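3-oxoacyl carrier protein synthase (PDB 1W0I) catalyses the condensation steps of mitochondrial fatty acid synthesis, adding two carbons from malonyl-ACP to a growing acyl chain. Local coordinates at residues A[116-121]-A[157-162]; A[126-131]-A[209-214]; A[200-205]-A[252-257]. All coordinates share one frame; numbering follows the deposited sequence.

Contact 1: residues A[116-121]-A[157-162]; sequences TGVSIG and MASGHV
The helix-on-sheet layer of the thiolase fold is illustrated where V118 and I120, on strand 116-122, meet A158, S159 and V162 of helix 157-166. The two short segments run closer to antiparallel than to parallel, at 144°, and their axes approach to 6.8 Å. The close approach is consistent with the small A158 and S159 lying against the strand, and the CA atoms of I120 and S159 are 5.1 Å apart. V162 sits over both strand residues. Its CG1 lies anti to the backbone N (chi1 172°), which leaves CG2 beside that N, where it touches I120 CD1 at 3.8 Å; the two side chains cross at about a right angle. Beside it, V118 CG1 comes up to V162 CB at 4.0 Å. One turn earlier in the helix, the methyl of A158 rests 3.9 Å from I120 O and also faces I120 CG2, more loosely. S159 is the polar member of this otherwise apolar seam: its OG lies beside V118 CG1 at 3.3 Å, while its hydrogen bonds go to N172 OD1 and H173 O. Beyond the pair, I120 and A158 also touch A92 of helix 87-102, whereas S119 points from the strand's other side to H173 and S185. Helix 157-166 in turn carries M157 and H161 to the second subunit, where they pack on G420 and I286 of that chain.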
loop_
_atom_site.group_PDB
_atom_site.type_symbol
_atom_site.label_atom_id
_atom_site.label_comp_id
_atom_site.label_asym_id
_atom_site.label_seq_id
_atom_site.Cartn_x
_atom_site.Cartn_y
_atom_site.Cartn_z
ATOM N N THR A 116 17.618 -2.882 -10.101
ATOM C CA THR A 116 16.500 -3.810 -9.979
ATOM C C THR A 116 15.686 -3.471 -8.738
ATOM O O THR A 116 16.223 -3.398 -7.634
ATOM C CB THR A 116 16.982 -5.268 -9.855
ATOM O OG1 THR A 116 17.738 -5.618 -11.021
ATOM C CG2 THR A 116 15.793 -6.212 -9.721
ATOM N N GLY A 117 14.385 -3.269 -8.928
ATOM C CA GLY A 117 13.519 -2.933 -7.815
ATOM C C GLY A 117 12.456 -3.977 -7.551
ATOM O O GLY A 117 12.345 -4.972 -8.271
ATOM N N VAL A 118 11.659 -3.737 -6.518
ATOM C CA VAL A 118 10.599 -4.661 -6.132
ATOM C C VAL A 118 9.301 -3.934 -5.783
ATOM O O VAL A 118 9.304 -2.944 -5.050
ATOM C CB VAL A 118 11.008 -5.482 -4.890
ATOM C CG1 VAL A 118 9.969 -6.553 -4.610
ATOM C CG2 VAL A 118 12.381 -6.082 -5.086
ATOM N N SER A 119 8.190 -4.435 -6.309
ATOM C CA SER A 119 6.888 -3.855 -6.020
ATOM C C SER A 119 5.854 -4.968 -5.944
ATOM O O SER A 119 5.193 -5.297 -6.930
ATOM C CB SER A 119 6.484 -2.839 -7.090
ATOM O OG SER A 119 5.279 -2.180 -6.718
ATOM N N ILE A 120 5.742 -5.553 -4.758
ATOM C CA ILE A 120 4.804 -6.634 -4.507
ATOM C C ILE A 120 4.008 -6.241 -3.274
ATOM O O ILE A 120 4.534 -6.267 -2.166
ATOM C CB ILE A 120 5.543 -7.958 -4.217
ATOM C CG1 ILE A 120 6.456 -8.321 -5.389
ATOM C CG2 ILE A 120 4.533 -9.071 -3.974
ATOM C CD1 ILE A 120 7.401 -9.493 -5.093
ATOM N N GLY A 121 2.748 -5.867 -3.465
ATOM C CA GLY A 121 1.944 -5.463 -2.331
ATOM C C GLY A 121 1.020 -6.542 -1.812
ATOM O O GLY A 121 0.719 -7.517 -2.503
ATOM N N MET A 157 6.091 -5.713 3.796
ATOM C CA MET A 157 7.204 -6.622 4.009
ATOM C C MET A 157 7.432 -7.704 2.955
ATOM O O MET A 157 8.517 -8.272 2.889
ATOM C CB MET A 157 7.118 -7.231 5.410
ATOM C CG MET A 157 7.389 -6.202 6.517
ATOM S SD MET A 157 8.927 -5.266 6.240
ATOM C CE MET A 157 10.142 -6.464 6.763
ATOM N N ALA A 158 6.430 -7.993 2.130
ATOM C CA ALA A 158 6.616 -8.996 1.088
ATOM C C ALA A 158 7.690 -8.469 0.144
ATOM O O ALA A 158 8.587 -9.197 -0.286
ATOM C CB ALA A 158 5.319 -9.227 0.326
ATOM N N SER A 159 7.598 -7.183 -0.167
ATOM C CA SER A 159 8.557 -6.554 -1.057
ATOM C C SER A 159 9.927 -6.469 -0.374
ATOM O O SER A 159 10.965 -6.667 -1.010
ATOM C CB SER A 159 8.045 -5.166 -1.462
ATOM O OG SER A 159 8.982 -4.484 -2.260
ATOM N N GLY A 160 9.927 -6.190 0.927
ATOM C CA GLY A 160 11.180 -6.111 1.658
ATOM C C GLY A 160 11.934 -7.432 1.660
ATOM O O GLY A 160 13.146 -7.462 1.445
ATOM N N HIS A 161 11.233 -8.537 1.898
ATOM C CA HIS A 161 11.909 -9.836 1.918
ATOM C C HIS A 161 12.467 -10.248 0.559
ATOM O O HIS A 161 13.530 -10.865 0.490
ATOM C CB HIS A 161 10.982 -10.914 2.477
ATOM C CG HIS A 161 10.836 -10.846 3.965
ATOM N ND1 HIS A 161 11.762 -11.389 4.831
ATOM C CD2 HIS A 161 9.921 -10.218 4.742
ATOM C CE1 HIS A 161 11.425 -11.099 6.076
ATOM N NE2 HIS A 161 10.312 -10.389 6.050
ATOM N N VAL A 162 11.766 -9.907 -0.519
ATOM C CA VAL A 162 12.256 -10.246 -1.847
ATOM C C VAL A 162 13.527 -9.451 -2.157
ATOM O O VAL A 162 14.496 -10.006 -2.676
ATOM C CB VAL A 162 11.178 -9.984 -2.940
ATOM C CG1 VAL A 162 11.785 -10.164 -4.341
ATOM C CG2 VAL A 162 10.014 -10.957 -2.761
#

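Contact 2: residues A[126-131]-A[209-214]; sequences SICDIV and SIDALS
I127 and V131 of helix 127-138 close on L213 of helix 212-220 to form the apolar part of this contact. I127 CG2 lies 3.8 Å from L213 CD2, the side chains crossing at about a right angle, and V131 CG2 reaches the same methyl, L213 CD2, at 3.7 Å. The other branch of I127 ends in CD1, which leans on the hydroxyl of S214. C128 adds its SG against the side chain of D211, packed so closely that the exact spacing is doubtful. Within 209-214, polar bonds gather on D211, the N-cap of helix 212-220. With chi1 at 47°, its carboxylate folds back between its own N and carbonyl carbon, where OD1 accepts from S214 N at 3.0 Å and from S214 OG at 2.8 Å, both on one face of the carboxylate. Across the segments the polar links run through two waters: one accepts from I127 N at 2.9 Å and hydrogen-bonds S209 OG at 2.7 Å, while a second accepts from C128 N at 3.1 Å and bonds D211 OD2 at 2.6 Å. First-turn N-H groups of both helices thus point to this carboxylate, directly or through water, which is likely to stabilise its charge. The two helices follow strands 116-122 and 200-207 in the chain, and at the dimer interface I130 packs on I130, and L213 on A133, of the second subunit.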
loop_
_atom_site.group_PDB
_atom_site.type_symbol
_atom_site.label_atom_id
_atom_site.label_comp_id
_atom_site.label_asym_id
_atom_site.label_seq_id
_atom_site.Cartn_x
_atom_site.Cartn_y
_atom_site.Cartn_z
ATOM N N SER A 126 -1.634 -10.195 7.501
ATOM C CA SER A 126 -1.825 -11.418 8.273
ATOM C C SER A 126 -2.727 -11.220 9.483
ATOM O O SER A 126 -2.258 -11.026 10.606
ATOM C CB SER A 126 -0.467 -11.971 8.716
ATOM O OG SER A 126 -0.616 -13.211 9.380
ATOM N N ILE A 127 -4.030 -11.274 9.242
ATOM C CA ILE A 127 -5.005 -11.115 10.306
ATOM C C ILE A 127 -4.848 -12.210 11.359
ATOM O O ILE A 127 -5.106 -11.980 12.537
ATOM C CB ILE A 127 -6.438 -11.143 9.737
ATOM C CG1 ILE A 127 -6.662 -9.897 8.874
ATOM C CG2 ILE A 127 -7.460 -11.201 10.867
ATOM C CD1 ILE A 127 -7.979 -9.882 8.130
ATOM N N CYS A 128 -4.406 -13.391 10.935
ATOM C CA CYS A 128 -4.219 -14.524 11.844
ATOM C C CYS A 128 -3.266 -14.222 12.972
ATOM O O CYS A 128 -3.525 -14.544 14.132
ATOM C CB CYS A 128 -3.686 -15.727 11.078
ATOM S SG CYS A 128 -4.943 -16.506 10.101
ATOM N N ASP A 129 -2.142 -13.623 12.610
ATOM C CA ASP A 129 -1.132 -13.259 13.583
ATOM C C ASP A 129 -1.666 -12.180 14.512
ATOM O O ASP A 129 -1.353 -12.170 15.701
ATOM C CB ASP A 129 0.136 -12.791 12.864
ATOM C CG ASP A 129 0.920 -13.955 12.253
ATOM O OD1 ASP A 129 1.332 -14.863 13.010
ATOM O OD2 ASP A 129 1.128 -13.965 11.024
ATOM N N ILE A 130 -2.484 -11.275 13.979
ATOM C CA ILE A 130 -3.039 -10.211 14.807
ATOM C C ILE A 130 -4.025 -10.803 15.816
ATOM O O ILE A 130 -4.051 -10.395 16.979
ATOM C CB ILE A 130 -3.737 -9.131 13.952
ATOM C CG1 ILE A 130 -2.713 -8.475 13.012
ATOM C CG2 ILE A 130 -4.336 -8.059 14.857
ATOM C CD1 ILE A 130 -3.323 -7.512 11.998
ATOM N N VAL A 131 -4.824 -11.771 15.367
ATOM C CA VAL A 131 -5.789 -12.433 16.241
ATOM C C VAL A 131 -5.044 -13.194 17.348
ATOM O O VAL A 131 -5.449 -13.157 18.514
ATOM C CB VAL A 131 -6.697 -13.407 15.434
ATOM C CG1 VAL A 131 -7.494 -14.307 16.382
ATOM C CG2 VAL A 131 -7.662 -12.604 14.559
ATOM N N SER A 209 -5.362 -14.548 3.279
ATOM C CA SER A 209 -6.325 -14.110 4.266
ATOM C C SER A 209 -7.501 -15.066 4.428
ATOM O O SER A 209 -8.656 -14.638 4.488
ATOM C CB SER A 209 -6.824 -12.711 3.905
ATOM O OG SER A 209 -7.106 -11.966 5.077
ATOM N N ILE A 210 -7.209 -16.362 4.471
ATOM C CA ILE A 210 -8.252 -17.360 4.681
ATOM C C ILE A 210 -8.143 -17.806 6.133
ATOM O O ILE A 210 -7.303 -18.642 6.479
ATOM C CB ILE A 210 -8.090 -18.604 3.786
ATOM C CG1 ILE A 210 -8.216 -18.216 2.308
ATOM C CG2 ILE A 210 -9.168 -19.627 4.138
ATOM C CD1 ILE A 210 -8.066 -19.394 1.350
ATOM N N ASP A 211 -8.989 -17.227 6.976
ATOM C CA ASP A 211 -9.007 -17.534 8.401
ATOM C C ASP A 211 -10.318 -17.060 9.011
ATOM O O ASP A 211 -11.104 -16.373 8.363
ATOM C CB ASP A 211 -7.839 -16.844 9.090
ATOM C CG ASP A 211 -7.712 -15.390 8.683
ATOM O OD1 ASP A 211 -8.468 -14.541 9.203
ATOM O OD2 ASP A 211 -6.860 -15.104 7.823
ATOM N N ALA A 212 -10.533 -17.428 10.269
ATOM C CA ALA A 212 -11.750 -17.090 10.992
ATOM C C ALA A 212 -12.259 -15.666 10.805
ATOM O O ALA A 212 -13.327 -15.449 10.230
ATOM C CB ALA A 212 -11.551 -17.367 12.474
ATOM N N LEU A 213 -11.487 -14.703 11.293
ATOM C CA LEU A 213 -11.876 -13.302 11.219
ATOM C C LEU A 213 -11.999 -12.752 9.803
ATOM O O LEU A 213 -12.850 -11.902 9.540
ATOM C CB LEU A 213 -10.903 -12.451 12.039
ATOM C CG LEU A 213 -11.254 -10.975 12.235
ATOM C CD1 LEU A 213 -12.705 -10.842 12.701
ATOM C CD2 LEU A 213 -10.307 -10.369 13.259
ATOM N N SER A 214 -11.159 -13.219 8.886
ATOM C CA SER A 214 -11.247 -12.737 7.514
ATOM C C SER A 214 -12.557 -13.224 6.909
ATOM O O SER A 214 -13.292 -12.451 6.296
ATOM C CB SER A 214 -10.073 -13.243 6.673
ATOM O OG SER A 214 -8.853 -12.675 7.104
HETATM O O HOH W 1 -4.764 -11.935 6.507
HETATM O O HOH W 2 -4.448 -14.296 8.006
#

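Contact 3: residues A[200-205]-A[252-257]; sequences VMVAGG and SGVIVL
S252 turns OG anti to its main-chain nitrogen (chi1 179°), which brings the hydroxyl alongside the strand to donate to G205 O at 2.9 Å. V202 sets CG2 in the corresponding position by placing CG1 between its N and carbonyl carbon (chi1 46°), and CG2 then meets V254 CG1 diagonally at 3.4 Å, tighter than usual for two carbons. The backbone ladder alternates hydrogen-bonded and non-hydrogen-bonded pairs, with its distortion at G204. L257 N gives to M201 O, and M201 N to L257 O, each at 2.8 Å; A203 repeats the exchange with I255, the bond from I255 N to A203 O being 2.8 Å long. At the last rung G205 O receives two donors, G253 N at 2.9 Å, almost in line with the C=O, and S252 OG from above the carbonyl plane, 37° out of it. With an alanine at S252 the hydroxyl is gone, and G205 O would probably keep the G253 N bond but lose the side-chain tie at this end of the ladder. G204 pairs with V254 without a side chain; a CB there would collide with G253 O and with its own preceding carbonyl. V202, V254 and V256 share one face, with V254 and V256 packing on helix 87-102, while M201, A203 and L257 turn to helix 181-195. The arrangement is that of the N-terminal half of a thiolase fold: a five-stranded mixed sheet ordered 172-173, 116-122, 200-207, 251-259, 3-12, in which strand 251-259 runs antiparallel to its neighbours.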
loop_
_atom_site.group_PDB
_atom_site.type_symbol
_atom_site.label_atom_id
_atom_site.label_comp_id
_atom_site.label_asym_id
_atom_site.label_seq_id
_atom_site.Cartn_x
_atom_site.Cartn_y
_atom_site.Cartn_z
ATOM N N VAL A 200 14.810 -2.969 -14.204
ATOM C CA VAL A 200 14.141 -4.237 -13.899
ATOM C C VAL A 200 13.308 -4.126 -12.613
ATOM O O VAL A 200 13.797 -3.633 -11.598
ATOM C CB VAL A 200 15.171 -5.380 -13.678
ATOM C CG1 VAL A 200 14.441 -6.675 -13.364
ATOM C CG2 VAL A 200 16.057 -5.546 -14.911
ATOM N N MET A 201 12.058 -4.582 -12.654
ATOM C CA MET A 201 11.204 -4.566 -11.466
ATOM C C MET A 201 10.516 -5.923 -11.293
ATOM O O MET A 201 10.039 -6.515 -12.260
ATOM C CB MET A 201 10.123 -3.474 -11.563
ATOM C CG MET A 201 10.613 -2.042 -11.475
ATOM S SD MET A 201 11.298 -1.682 -9.851
ATOM C CE MET A 201 9.802 -1.631 -8.816
ATOM N N VAL A 202 10.499 -6.421 -10.060
ATOM C CA VAL A 202 9.833 -7.674 -9.750
ATOM C C VAL A 202 8.576 -7.170 -9.041
ATOM O O VAL A 202 8.635 -6.594 -7.947
ATOM C CB VAL A 202 10.736 -8.591 -8.861
ATOM C CG1 VAL A 202 11.339 -7.798 -7.736
ATOM C CG2 VAL A 202 9.944 -9.773 -8.341
ATOM N N ALA A 203 7.444 -7.350 -9.714
ATOM C CA ALA A 203 6.169 -6.850 -9.225
ATOM C C ALA A 203 5.013 -7.830 -9.267
ATOM O O ALA A 203 4.985 -8.768 -10.068
ATOM C CB ALA A 203 5.790 -5.594 -10.020
ATOM N N GLY A 204 4.038 -7.574 -8.407
ATOM C CA GLY A 204 2.870 -8.424 -8.353
ATOM C C GLY A 204 2.108 -8.254 -7.063
ATOM O O GLY A 204 2.173 -7.215 -6.411
ATOM N N GLY A 205 1.385 -9.298 -6.693
ATOM C CA GLY A 205 0.606 -9.239 -5.482
ATOM C C GLY A 205 0.576 -10.564 -4.763
ATOM O O GLY A 205 0.832 -11.622 -5.336
ATOM N N SER A 252 -0.227 -15.988 -4.717
ATOM C CA SER A 252 0.585 -14.858 -5.137
ATOM C C SER A 252 0.900 -14.928 -6.624
ATOM O O SER A 252 0.932 -16.005 -7.211
ATOM C CB SER A 252 1.895 -14.833 -4.337
ATOM O OG SER A 252 2.731 -13.754 -4.734
ATOM N N GLY A 253 1.115 -13.764 -7.220
ATOM C CA GLY A 253 1.455 -13.690 -8.626
ATOM C C GLY A 253 2.562 -12.662 -8.746
ATOM O O GLY A 253 2.425 -11.538 -8.260
ATOM N N VAL A 254 3.668 -13.043 -9.376
ATOM C CA VAL A 254 4.803 -12.135 -9.547
ATOM C C VAL A 254 5.353 -12.225 -10.965
ATOM O O VAL A 254 5.460 -13.315 -11.522
ATOM C CB VAL A 254 5.953 -12.483 -8.568
ATOM C CG1 VAL A 254 7.136 -11.548 -8.801
ATOM C CG2 VAL A 254 5.472 -12.374 -7.132
ATOM N N ILE A 255 5.697 -11.081 -11.548
ATOM C CA ILE A 255 6.259 -11.056 -12.892
ATOM C C ILE A 255 7.504 -10.192 -12.901
ATOM O O ILE A 255 7.686 -9.326 -12.041
ATOM C CB ILE A 255 5.265 -10.485 -13.949
ATOM C CG1 ILE A 255 4.964 -9.011 -13.668
ATOM C CG2 ILE A 255 3.968 -11.287 -13.936
ATOM C CD1 ILE A 255 3.967 -8.402 -14.658
ATOM N N VAL A 256 8.374 -10.434 -13.873
ATOM C CA VAL A 256 9.580 -9.638 -13.989
ATOM C C VAL A 256 9.380 -8.676 -15.147
ATOM O O VAL A 256 9.188 -9.086 -16.293
ATOM C CB VAL A 256 10.829 -10.502 -14.241
ATOM C CG1 VAL A 256 12.034 -9.598 -14.525
ATOM C CG2 VAL A 256 11.106 -11.366 -13.022
ATOM N N LEU A 257 9.396 -7.391 -14.824
ATOM C CA LEU A 257 9.219 -6.337 -15.811
ATOM C C LEU A 257 10.574 -5.708 -16.079
ATOM O O LEU A 257 11.387 -5.583 -15.167
ATOM C CB LEU A 257 8.284 -5.254 -15.262
ATOM C CG LEU A 257 6.811 -5.568 -14.988
ATOM C CD1 LEU A 257 6.245 -4.529 -14.034
ATOM C CD2 LEU A 257 6.032 -5.581 -16.299
#

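Contacts 1 and 3 share one sheet, their centres about 9 Å apart: strands 116-122 and 200-207 are parallel neighbours, joined by probable hydrogen bonds from G117 N to V200 O (2.8 Å) and from S119 N to V202 O (2.7 Å). Contact 2 stands apart, its centre about 22 Å from that of contact 1 and 25 Å from that of contact 3, yet its helices continue from those same two strands. Contacts 1 and 2 both reach the second subunit, whereas contact 3 is internal. S209 of contact 2 lies about 10 Å from predicted catalytic H359 and 11 Å from C179, side chain to side chain, and G205 of contact 3 about 11 Å from both.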